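Local coordinates for protein putative hydrolase (Burkholderia cenocepacia, PDB 4X00) that is a putative aryl esterase of the alpha/beta hydrolase fold, probably hydrolysing ester bonds, at residues S46-S51 against L190-L195; R70-S75 against W198-A203. All coordinates share one frame; numbering follows the deposited sequence.

Interaction 1: S46-S51 against L190-L195; sequences SRLNWS and LANAAL. With EDO (1,2-ethanediol), chain F.
An ST turn leading into the 3-10 segment 47-49, between strand 36-40 and helix 51-54 of the alpha/beta hydrolase fold, meets helix 183-194 here through S46 and N192. S46 OG donates to N192 OD1 at 2.7 Å. The hydroxyl comes at the flank of the amide oxygen, at a C=O...OG angle of 105°, tilted 19° from the carbonyl plane. N192 CG lies anti to its backbone N (chi1 -173°), which carries the amide out from the helix to S46. L48 lays its CD1 methyl beside the same oxygen, 3.6 Å from N192 OD1, the two side chains crossing obliquely. Behind this front, S46 OG also accepts from L48 N at 3.1 Å, closing the ST turn, and N49 OD1 accepts from S46 N at 3.0 Å, from above the amide's carbonyl plane. Further along, a 1,2-ethanediol, probably from the crystallisation liquor, donates from O2 to L48 O at 2.8 Å and pairs through O1 with S51 OG. S46 and N192 are both buried, and the serine hydroxyl donates to the helix amide and accepts from the turn's own N-H; this pins its rotation and ties turn to helix.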
ATOM      1  N   SER A  46       0.247  -3.842   7.949  1.00  7.58           N
ATOM      2  CA  SER A  46      -1.121  -3.691   8.435  1.00  7.76           C
ATOM      3  C   SER A  46      -1.345  -2.193   8.627  1.00  7.02           C
ATOM      4  O   SER A  46      -0.470  -1.388   8.286  1.00  7.09           O
ATOM      5  CB  SER A  46      -1.367  -4.411   9.756  1.00  8.64           C
ATOM      6  OG  SER A  46      -0.747  -3.672  10.825  1.00  7.95           O
ATOM      7  N   ARG A  47      -2.479  -1.806   9.203  1.00  7.47           N
ATOM      8  CA  ARG A  47      -2.705  -0.397   9.500  1.00  7.42           C
ATOM      9  C   ARG A  47      -1.580   0.197  10.344  1.00  8.02           C
ATOM     10  O   ARG A  47      -1.378   1.412  10.280  1.00  9.40           O
ATOM     11  CB  ARG A  47      -4.047  -0.206  10.225  1.00  8.29           C
ATOM     12  CG  ARG A  47      -4.032  -0.332  11.728  1.00  8.45           C
ATOM     13  CD  ARG A  47      -3.738  -1.745  12.241  1.00  8.23           C
ATOM     14  NE  ARG A  47      -4.803  -2.735  12.056  1.00  8.60           N
ATOM     15  CZ  ARG A  47      -5.747  -3.011  12.950  1.00  8.82           C
ATOM     16  NH1 ARG A  47      -5.867  -2.307  14.075  1.00 10.38           N
ATOM     17  NH2 ARG A  47      -6.585  -4.013  12.695  1.00  9.00           N
ATOM     18  N   LEU A  48      -0.850  -0.622  11.111  1.00  7.74           N
ATOM     19  CA  LEU A  48       0.225  -0.098  11.965  1.00  8.30           C
ATOM     20  C   LEU A  48       1.320   0.593  11.191  1.00  8.05           C
ATOM     21  O   LEU A  48       2.027   1.436  11.767  1.00  9.31           O
ATOM     22  CB  LEU A  48       0.864  -1.226  12.805  1.00  9.08           C
ATOM     23  CG  LEU A  48      -0.119  -1.876  13.778  1.00 10.24           C
ATOM     24  CD1 LEU A  48       0.607  -2.956  14.591  1.00 10.26           C
ATOM     25  CD2 LEU A  48      -0.859  -0.887  14.698  1.00 11.49           C
ATOM     26  N   ASN A  49       1.476   0.274   9.905  1.00  8.15           N
ATOM     27  CA  ASN A  49       2.502   0.961   9.118  1.00  8.48           C
ATOM     28  C   ASN A  49       2.331   2.465   9.058  1.00  8.55           C
ATOM     29  O   ASN A  49       3.303   3.161   8.837  1.00  9.04           O
ATOM     30  CB  ASN A  49       2.526   0.430   7.695  1.00 10.79           C
ATOM     31  CG  ASN A  49       3.062  -0.954   7.610  1.00 13.81           C
ATOM     32  OD1 ASN A  49       2.362  -1.856   7.150  1.00 17.08           O
ATOM     33  ND2 ASN A  49       4.304  -1.143   8.000  1.00 12.43           N
ATOM     34  N   TRP A  50       1.095   2.942   9.241  1.00  7.92           N
ATOM     35  CA  TRP A  50       0.771   4.348   8.989  1.00  8.25           C
ATOM     36  C   TRP A  50       0.764   5.210  10.242  1.00  9.06           C
ATOM     37  O   TRP A  50       0.309   6.345  10.207  1.00  9.19           O
ATOM     38  CB  TRP A  50      -0.581   4.437   8.287  1.00  9.21           C
ATOM     39  CG  TRP A  50      -0.625   3.731   6.976  1.00  8.47           C
ATOM     40  CD1 TRP A  50      -1.362   2.606   6.663  1.00  8.32           C
ATOM     41  CD2 TRP A  50       0.114   4.067   5.798  1.00  7.85           C
ATOM     42  NE1 TRP A  50      -1.131   2.247   5.361  1.00  8.19           N
ATOM     43  CE2 TRP A  50      -0.255   3.145   4.792  1.00  8.09           C
ATOM     44  CE3 TRP A  50       1.003   5.112   5.472  1.00  8.64           C
ATOM     45  CZ2 TRP A  50       0.248   3.222   3.478  1.00  8.44           C
ATOM     46  CZ3 TRP A  50       1.507   5.179   4.174  1.00  8.96           C
ATOM     47  CH2 TRP A  50       1.137   4.242   3.199  1.00  8.93           C
ATOM     48  N   SER A  51       1.331   4.720  11.336  1.00  9.65           N
ATOM     49  CA  SER A  51       1.265   5.427  12.615  0.76 11.08           C
ATOM     50  C   SER A  51       1.825   6.857  12.574  1.00 10.97           C
ATOM     51  O   SER A  51       1.294   7.759  13.224  1.00 11.68           O
ATOM     52  CB  SER A  51       1.995   4.647  13.702  0.76 12.88           C
ATOM     53  OG  SER A  51       3.379   4.652  13.457  0.76 14.81           O
ATOM     54  N   LEU A 190       7.560  -6.719  13.088  1.00  7.32           N
ATOM     55  CA  LEU A 190       7.926  -8.126  12.877  1.00  7.59           C
ATOM     56  C   LEU A 190       6.782  -9.059  13.324  1.00  7.16           C
ATOM     57  O   LEU A 190       6.359  -9.958  12.589  1.00  7.75           O
ATOM     58  CB  LEU A 190       9.210  -8.447  13.630  1.00  7.87           C
ATOM     59  CG  LEU A 190       9.769  -9.839  13.340  1.00  8.89           C
ATOM     60  CD1 LEU A 190      10.201  -9.944  11.881  1.00  9.98           C
ATOM     61  CD2 LEU A 190      10.942 -10.038  14.297  1.00 11.36           C
ATOM     62  N   ALA A 191       6.256  -8.816  14.522  1.00  6.76           N
ATOM     63  CA  ALA A 191       5.109  -9.596  15.023  1.00  7.64           C
ATOM     64  C   ALA A 191       3.882  -9.367  14.127  1.00  7.16           C
ATOM     65  O   ALA A 191       3.132 -10.294  13.772  1.00  7.89           O
ATOM     66  CB  ALA A 191       4.822  -9.210  16.454  1.00  7.49           C
ATOM     67  N   ASN A 192       3.695  -8.112  13.717  1.00  7.49           N
ATOM     68  CA  ASN A 192       2.638  -7.734  12.802  1.00  7.74           C
ATOM     69  C   ASN A 192       2.708  -8.517  11.486  1.00  7.55           C
ATOM     70  O   ASN A 192       1.677  -9.017  10.975  1.00  8.38           O
ATOM     71  CB  ASN A 192       2.772  -6.219  12.578  1.00  8.20           C
ATOM     72  CG  ASN A 192       1.637  -5.603  11.778  1.00  8.53           C
ATOM     73  OD1 ASN A 192       0.481  -5.608  12.202  1.00  9.55           O
ATOM     74  ND2 ASN A 192       1.982  -4.971  10.646  1.00  9.05           N
ATOM     75  N   ALA A 193       3.920  -8.667  10.949  1.00  7.28           N
ATOM     76  CA  ALA A 193       4.121  -9.408   9.707  1.00  7.74           C
ATOM     77  C   ALA A 193       3.781 -10.879   9.906  1.00  7.17           C
ATOM     78  O   ALA A 193       3.286 -11.513   8.982  1.00  7.90           O
ATOM     79  CB  ALA A 193       5.554  -9.286   9.242  1.00  9.08           C
ATOM     80  N   ALA A 194       4.062 -11.433  11.098  1.00  6.69           N
ATOM     81  CA  ALA A 194       3.785 -12.851  11.350  1.00  6.93           C
ATOM     82  C   ALA A 194       2.295 -13.169  11.362  1.00  7.74           C
ATOM     83  O   ALA A 194       1.928 -14.344  11.254  1.00  9.36           O
ATOM     84  CB  ALA A 194       4.418 -13.276  12.654  1.00  7.97           C
ATOM     85  N   LEU A 195       1.447 -12.153  11.443  1.00  8.25           N
ATOM     86  CA  LEU A 195       0.009 -12.368  11.344  1.00  8.58           C
ATOM     87  C   LEU A 195      -0.437 -12.664   9.929  1.00  9.56           C
ATOM     88  O   LEU A 195      -1.544 -13.169   9.722  1.00 10.92           O
ATOM     89  CB  LEU A 195      -0.752 -11.130  11.823  1.00  8.55           C
ATOM     90  CG  LEU A 195      -0.429 -10.673  13.240  1.00 10.86           C
ATOM     91  CD1 LEU A 195      -1.182  -9.364  13.537  1.00 11.74           C
ATOM     92  CD2 LEU A 195      -0.828 -11.716  14.247  1.00 13.04           C
TER
HETATM   93  C1  EDO F 302       5.161   1.884  12.847  1.00 24.14           C
HETATM   94  O1  EDO F 302       5.589   3.065  13.535  1.00 28.92           O
HETATM   95  C2  EDO F 302       4.582   0.908  13.864  1.00 25.82           C
HETATM   96  O2  EDO F 302       3.294   1.369  14.301  1.00 25.59           O

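Interaction 2: R70-S75 against W198-A203; sequences RGHGLS and WDMQRA
This is a buried sulfur-aromatic and methyl-to-ring contact, in which helix 198-204 packs M200 against the loop that follows strand 63-67. The methyl M200 CE sits over one face of the H72 imidazole, toward one side of the ring, 3.2 Å from H72 CE1 and 3.5 Å from H72 NE2. M200 SD stands 4.4 Å from the ring centroid and 54° off its normal, an oblique approach, and the two side chains cross at about a right angle. An extended first torsion (chi1 178°) sends the methionine off the helix, and bends at chi2 and chi3 then fold the thioether and methyl onto the imidazole. Its inner part runs beside the preceding residues of the loop: M200 CB comes to 4.1 Å from G71 CA. The absence of a side chain at G71 allows this close approach, since a CB there would run into M200 CG. The ring is held in place by H72 ND1, which donates to R70 O at 3.0 Å and nearly straight (165°), the acceptor lying close to the ring plane, and by H72 NE2, which accepts from L44 N. Y84, W90 and L43 also touch M200. H72-S75 forms a type II' beta turn, and the whole is helix-to-loop packing between the helices inserted after strand 132-136, where this fold commonly carries its cap, and the sheet's loops.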
ATOM      1  N   ARG A  70      -6.827  -7.907   2.879  1.00  8.38           N
ATOM      2  CA  ARG A  70      -7.137  -9.324   3.025  1.00  8.31           C
ATOM      3  C   ARG A  70      -5.838 -10.101   3.246  1.00  8.83           C
ATOM      4  O   ARG A  70      -4.776  -9.798   2.676  1.00  8.56           O
ATOM      5  CB  ARG A  70      -7.893  -9.867   1.801  1.00  9.74           C
ATOM      6  CG  ARG A  70      -7.131  -9.844   0.472  1.00  9.44           C
ATOM      7  CD  ARG A  70      -7.947 -10.565  -0.650  1.00 10.89           C
ATOM      8  NE  ARG A  70      -9.311 -10.028  -0.647  1.00 10.83           N
ATOM      9  CZ  ARG A  70     -10.412 -10.760  -0.741  1.00 10.75           C
ATOM     10  NH1 ARG A  70     -11.581 -10.180  -0.597  1.00 11.83           N
ATOM     11  NH2 ARG A  70     -10.340 -12.078  -0.997  1.00 11.61           N
ATOM     12  N   GLY A  71      -5.919 -11.117   4.104  1.00  8.71           N
ATOM     13  CA  GLY A  71      -4.736 -11.915   4.412  1.00  9.37           C
ATOM     14  C   GLY A  71      -3.778 -11.316   5.415  1.00  9.16           C
ATOM     15  O   GLY A  71      -2.775 -11.956   5.725  1.00  9.79           O
ATOM     16  N   HIS A  72      -4.064 -10.108   5.897  1.00  8.16           N
ATOM     17  CA  HIS A  72      -3.175  -9.350   6.771  1.00  7.74           C
ATOM     18  C   HIS A  72      -3.848  -8.890   8.049  1.00  7.62           C
ATOM     19  O   HIS A  72      -5.076  -8.764   8.107  1.00  7.54           O
ATOM     20  CB  HIS A  72      -2.670  -8.101   6.025  1.00  7.41           C
ATOM     21  CG  HIS A  72      -1.725  -8.383   4.886  1.00  7.57           C
ATOM     22  ND1 HIS A  72      -2.142  -8.796   3.634  1.00  8.13           N
ATOM     23  CD2 HIS A  72      -0.377  -8.227   4.807  1.00  7.43           C
ATOM     24  CE1 HIS A  72      -1.081  -8.901   2.842  1.00  8.25           C
ATOM     25  NE2 HIS A  72       0.003  -8.567   3.534  1.00  7.99           N
ATOM     26  N   GLY A  73      -3.034  -8.619   9.074  1.00  7.85           N
ATOM     27  CA  GLY A  73      -3.521  -7.958  10.274  1.00  8.86           C
ATOM     28  C   GLY A  73      -4.690  -8.686  10.909  1.00  8.35           C
ATOM     29  O   GLY A  73      -4.607  -9.907  11.165  1.00  9.13           O
ATOM     30  N   LEU A  74      -5.805  -7.974  11.105  1.00  8.63           N
ATOM     31  CA  LEU A  74      -7.027  -8.561  11.673  1.00  8.80           C
ATOM     32  C   LEU A  74      -8.142  -8.663  10.644  1.00  8.27           C
ATOM     33  O   LEU A  74      -9.303  -8.925  11.012  1.00 10.11           O
ATOM     34  CB  LEU A  74      -7.475  -7.769  12.913  1.00 10.54           C
ATOM     35  CG  LEU A  74      -6.427  -7.722  14.041  1.00 11.92           C
ATOM     36  CD1 LEU A  74      -7.002  -6.968  15.272  1.00 13.35           C
ATOM     37  CD2 LEU A  74      -5.883  -9.109  14.402  1.00 12.38           C
ATOM     38  N   SER A  75      -7.807  -8.531   9.364  1.00  8.64           N
ATOM     39  CA  SER A  75      -8.786  -8.787   8.321  1.00  8.94           C
ATOM     40  C   SER A  75      -8.948 -10.288   8.068  1.00  9.34           C
ATOM     41  O   SER A  75      -8.132 -11.115   8.513  1.00 10.13           O
ATOM     42  CB  SER A  75      -8.422  -8.067   7.035  1.00  9.09           C
ATOM     43  OG  SER A  75      -8.715  -6.682   7.180  1.00  8.49           O
ATOM     44  N   TRP A 198      -0.240 -17.439   5.339  1.00  8.13           N
ATOM     45  CA  TRP A 198       0.703 -18.143   4.482  1.00  8.65           C
ATOM     46  C   TRP A 198       0.055 -18.485   3.132  1.00  9.33           C
ATOM     47  O   TRP A 198       0.745 -18.606   2.111  1.00 10.65           O
ATOM     48  CB  TRP A 198       1.194 -19.419   5.166  1.00  8.66           C
ATOM     49  CG  TRP A 198       2.096 -19.174   6.326  1.00  8.87           C
ATOM     50  CD1 TRP A 198       2.163 -18.054   7.124  1.00  9.18           C
ATOM     51  CD2 TRP A 198       3.068 -20.086   6.830  1.00  8.60           C
ATOM     52  NE1 TRP A 198       3.135 -18.221   8.079  1.00  9.24           N
ATOM     53  CE2 TRP A 198       3.686 -19.477   7.941  1.00  8.95           C
ATOM     54  CE3 TRP A 198       3.448 -21.381   6.465  1.00  8.78           C
ATOM     55  CZ2 TRP A 198       4.725 -20.096   8.639  1.00  9.26           C
ATOM     56  CZ3 TRP A 198       4.475 -21.989   7.155  1.00  9.67           C
ATOM     57  CH2 TRP A 198       5.099 -21.355   8.230  1.00  9.45           C
ATOM     58  N   ASP A 199      -1.276 -18.623   3.113  1.00  9.61           N
ATOM     59  CA  ASP A 199      -1.971 -18.868   1.839  1.00 10.80           C
ATOM     60  C   ASP A 199      -1.874 -17.629   0.965  1.00 10.02           C
ATOM     61  O   ASP A 199      -1.612 -17.709  -0.226  1.00 11.25           O
ATOM     62  CB  ASP A 199      -3.441 -19.223   2.087  1.00 12.60           C
ATOM     63  CG  ASP A 199      -3.602 -20.459   2.960  1.00 15.25           C
ATOM     64  OD1 ASP A 199      -3.020 -21.486   2.577  1.00 17.29           O
ATOM     65  OD2 ASP A 199      -4.270 -20.393   4.025  1.00 15.86           O
ATOM     66  N   MET A 200      -2.096 -16.473   1.578  1.00  9.26           N
ATOM     67  CA  MET A 200      -1.963 -15.200   0.892  1.00  9.04           C
ATOM     68  C   MET A 200      -0.537 -15.055   0.367  1.00  9.65           C
ATOM     69  O   MET A 200      -0.339 -14.715  -0.811  1.00 10.03           O
ATOM     70  CB  MET A 200      -2.325 -14.063   1.842  1.00  8.62           C
ATOM     71  CG  MET A 200      -2.165 -12.691   1.201  1.00  8.79           C
ATOM     72  SD  MET A 200      -0.468 -12.031   1.254  1.00  9.45           S
ATOM     73  CE  MET A 200      -0.192 -12.003   3.049  1.00 10.05           C
ATOM     74  N   GLN A 201       0.464 -15.351   1.213  1.00  9.07           N
ATOM     75  CA  GLN A 201       1.839 -15.099   0.792  1.00 10.23           C
ATOM     76  C   GLN A 201       2.248 -15.900  -0.442  1.00 10.94           C
ATOM     77  O   GLN A 201       2.954 -15.406  -1.321  1.00 13.15           O
ATOM     78  CB  GLN A 201       2.828 -15.425   1.906  1.00 10.47           C
ATOM     79  CG  GLN A 201       2.798 -14.492   3.088  1.00 10.26           C
ATOM     80  CD  GLN A 201       3.808 -14.973   4.093  1.00 10.18           C
ATOM     81  OE1 GLN A 201       3.486 -15.734   4.985  1.00 10.95           O
ATOM     82  NE2 GLN A 201       5.078 -14.617   3.880  1.00 11.67           N
ATOM     83  N   ARG A 202       1.839 -17.165  -0.495  1.00 11.33           N
ATOM     84  CA  ARG A 202       2.161 -18.003  -1.661  1.00 14.29           C
ATOM     85  C   ARG A 202       1.429 -17.537  -2.916  1.00 14.39           C
ATOM     86  O   ARG A 202       1.966 -17.603  -4.030  1.00 17.44           O
ATOM     87  CB  ARG A 202       1.822 -19.473  -1.384  1.00 17.23           C
ATOM     88  CG  ARG A 202       2.762 -20.137  -0.386  1.00 21.50           C
ATOM     89  CD  ARG A 202       2.463 -21.631  -0.179  1.00 25.43           C
ATOM     90  NE  ARG A 202       1.071 -21.871   0.208  1.00 29.04           N
ATOM     91  CZ  ARG A 202       0.636 -22.098   1.449  1.00 30.68           C
ATOM     92  NH1 ARG A 202       1.470 -22.163   2.480  1.00 31.22           N
ATOM     93  NH2 ARG A 202      -0.659 -22.290   1.652  1.00 31.15           N
ATOM     94  N   ALA A 203       0.207 -17.055  -2.734  1.00 12.13           N
ATOM     95  CA  ALA A 203      -0.631 -16.660  -3.855  1.00 13.08           C
ATOM     96  C   ALA A 203      -0.305 -15.274  -4.436  1.00 14.29           C
ATOM     97  O   ALA A 203      -0.437 -15.043  -5.656  1.00 14.79           O
ATOM     98  CB  ALA A 203      -2.102 -16.729  -3.417  1.00 13.77           C
TER

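How the interactions relate
The two contacts have centres 12 Å apart and touch: S46 CB and G73 CA come within 4.2 Å, L195 CB and G73 O within 4.1 Å. Along the chain their segments alternate, 46-51, 70-75, 190-195 and 198-203, so two loops from the early part of the alpha/beta hydrolase sheet, after strands 36-40 and 63-67, each meet one of two successive helices, 183-194 and 198-204. D68 joins the loops, with a salt bridge to R47 of interaction 1 and a bond to L74 N of interaction 2. Together the contacts fasten the helices inserted between strands 132-136 and 222-227 onto the sheet's loops.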